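Local coordinates for protein adhesin A (Fusobacterium nucleatum, PDB 3ETZ) that probably mediates attachment of the bacterium to host cells as a helical-hairpin adhesin that oligomerises through a leucine chain, at residues 45-50 against 89-94. The protein carries 1 engineered substitution. Residues are numbered along the deposited sequence; the frame is centred on the assembly and turned at random.
Sequences QNEQVY and AEMEQQ
In the antiparallel helical hairpin of this adhesin, M91 of helix 70-108 reaches across to N46 and Y50 of helix 5-63. The short segment axes approach to 10.5 Å and run at 154°, close to antiparallel, with N46 and M91 as the nearest backbone pair. M91 suits the interface because its long, unbranched chain spans the gap: chi2 is fully extended (180°), carrying SD to the far helix. On the way, M91 CG packs against N46 CB at 3.6 Å, a meeting that the short side chain of N46 allows. M91 SD lies 4.1 Å from Y50 CB. The sulfur is also 5.2 Å from the centroid of the Y50 ring and set obliquely to it, a Met-aromatic contact. With CG anti to the backbone N (chi1 -180°), the ring of Y50 is directed toward helix 70-108, where it offers apolar surface to the sulfur and to L84 and L87. M91 in turn touches L43, which places the pair along a partly leucine-lined seam. The amide of N46 lies near the side chains of E90 and Q94, whose long chains extend from the opposite helix at the solvent-facing side of the contact. The arrangement is consistent with the predicted coiled coil of an antiparallel helix-loop-helix hairpin, here formed within a single chain.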
loop_
_atom_site.group_PDB
_atom_site.type_symbol
_atom_site.label_atom_id
_atom_site.label_comp_id
_atom_site.label_asym_id
_atom_site.label_seq_id
_atom_site.Cartn_x
_atom_site.Cartn_y
_atom_site.Cartn_z
ATOM N N GLN A 45 -0.761 4.436 9.872
ATOM C CA GLN A 45 0.359 4.794 10.708
ATOM C C GLN A 45 1.211 5.820 9.974
ATOM O O GLN A 45 1.710 6.774 10.575
ATOM C CB GLN A 45 1.164 3.546 11.089
ATOM C CG GLN A 45 2.457 3.888 11.806
ATOM C CD GLN A 45 2.993 2.757 12.677
ATOM O OE1 GLN A 45 3.125 1.608 12.229
ATOM N NE2 GLN A 45 3.314 3.084 13.932
ATOM N N ASN A 46 1.364 5.641 8.664
ATOM C CA ASN A 46 2.144 6.577 7.862
ATOM C C ASN A 46 1.530 7.985 7.817
ATOM O O ASN A 46 2.254 8.976 7.874
ATOM C CB ASN A 46 2.298 6.066 6.421
ATOM C CG ASN A 46 3.457 5.070 6.272
ATOM O OD1 ASN A 46 3.539 4.313 5.291
ATOM N ND2 ASN A 46 4.356 5.082 7.225
ATOM N N GLU A 47 0.217 8.070 7.681
ATOM C CA GLU A 47 -0.446 9.388 7.644
ATOM C C GLU A 47 -0.133 10.202 8.913
ATOM O O GLU A 47 0.090 11.417 8.843
ATOM C CB GLU A 47 -1.967 9.194 7.475
ATOM C CG GLU A 47 -2.265 8.555 6.125
ATOM C CD GLU A 47 -3.737 8.426 5.785
ATOM O OE1 GLU A 47 -4.538 8.026 6.652
ATOM O OE2 GLU A 47 -4.088 8.704 4.622
ATOM N N GLN A 48 -0.127 9.523 10.057
ATOM C CA GLN A 48 0.160 10.145 11.341
ATOM C C GLN A 48 1.583 10.683 11.313
ATOM O O GLN A 48 1.837 11.837 11.642
ATOM C CB GLN A 48 0.009 9.110 12.463
ATOM C CG GLN A 48 0.126 9.686 13.852
ATOM C CD GLN A 48 -0.849 10.816 14.050
ATOM O OE1 GLN A 48 -2.053 10.655 13.807
ATOM N NE2 GLN A 48 -0.343 11.978 14.480
ATOM N N VAL A 49 2.524 9.838 10.912
ATOM C CA VAL A 49 3.915 10.255 10.830
ATOM C C VAL A 49 4.114 11.410 9.855
ATOM O O VAL A 49 4.861 12.356 10.127
ATOM C CB VAL A 49 4.820 9.064 10.380
ATOM C CG1 VAL A 49 6.222 9.569 10.044
ATOM C CG2 VAL A 49 4.881 8.016 11.472
ATOM N N TYR A 50 3.468 11.320 8.699
ATOM C CA TYR A 50 3.610 12.358 7.679
ATOM C C TYR A 50 3.113 13.708 8.203
ATOM O O TYR A 50 3.752 14.737 7.984
ATOM C CB TYR A 50 2.817 11.978 6.432
ATOM C CG TYR A 50 2.897 12.981 5.292
ATOM C CD1 TYR A 50 1.928 13.980 5.131
ATOM C CD2 TYR A 50 3.934 12.916 4.362
ATOM C CE1 TYR A 50 1.993 14.884 4.063
ATOM C CE2 TYR A 50 4.018 13.813 3.278
ATOM C CZ TYR A 50 3.036 14.789 3.137
ATOM O OH TYR A 50 3.053 15.629 2.063
ATOM N N ALA A 89 5.376 8.895 -1.571
ATOM C CA ALA A 89 5.347 7.857 -2.590
ATOM C C ALA A 89 4.966 6.526 -1.940
ATOM O O ALA A 89 4.198 5.755 -2.525
ATOM C CB ALA A 89 6.720 7.764 -3.320
ATOM N N GLU A 90 5.477 6.245 -0.743
ATOM C CA GLU A 90 5.103 4.990 -0.063
ATOM C C GLU A 90 3.571 4.977 0.162
ATOM O O GLU A 90 2.885 3.986 -0.133
ATOM C CB GLU A 90 5.818 4.888 1.301
ATOM C CG GLU A 90 5.446 3.663 2.157
ATOM C CD GLU A 90 6.302 3.538 3.412
ATOM O OE1 GLU A 90 7.479 3.925 3.360
ATOM O OE2 GLU A 90 5.815 3.044 4.443
ATOM N N MET A 91 3.022 6.080 0.685
ATOM C CA MET A 91 1.572 6.133 0.937
ATOM C C MET A 91 0.736 6.027 -0.332
ATOM O O MET A 91 -0.332 5.426 -0.335
ATOM C CB MET A 91 1.218 7.418 1.712
ATOM C CG MET A 91 1.807 7.423 3.126
ATOM S SD MET A 91 1.382 8.955 4.011
ATOM C CE MET A 91 -0.161 8.933 3.958
ATOM N N GLU A 92 1.229 6.619 -1.422
ATOM C CA GLU A 92 0.533 6.532 -2.711
ATOM C C GLU A 92 0.455 5.053 -3.165
ATOM O O GLU A 92 -0.570 4.589 -3.672
ATOM C CB GLU A 92 1.299 7.361 -3.755
ATOM C CG GLU A 92 0.656 7.466 -5.120
ATOM C CD GLU A 92 1.325 8.524 -6.003
ATOM O OE1 GLU A 92 1.582 9.655 -5.522
ATOM O OE2 GLU A 92 1.582 8.229 -7.190
ATOM N N GLN A 93 1.550 4.315 -3.001
ATOM C CA GLN A 93 1.560 2.913 -3.395
ATOM C C GLN A 93 0.631 2.099 -2.490
ATOM O O GLN A 93 -0.024 1.162 -2.946
ATOM C CB GLN A 93 2.997 2.353 -3.333
ATOM C CG GLN A 93 3.898 2.861 -4.462
ATOM C CD GLN A 93 3.283 2.664 -5.849
ATOM O OE1 GLN A 93 2.851 1.570 -6.198
ATOM N NE2 GLN A 93 3.233 3.734 -6.630
ATOM N N GLN A 94 0.577 2.447 -1.203
ATOM C CA GLN A 94 -0.311 1.772 -0.276
ATOM C C GLN A 94 -1.772 2.021 -0.654
ATOM O O GLN A 94 -2.597 1.097 -0.613
ATOM C CB GLN A 94 -0.021 2.214 1.174
ATOM C CG GLN A 94 1.265 1.560 1.708
ATOM C CD GLN A 94 1.857 2.242 2.932
ATOM O OE1 GLN A 94 1.497 3.376 3.300
ATOM N NE2 GLN A 94 2.807 1.567 3.546
#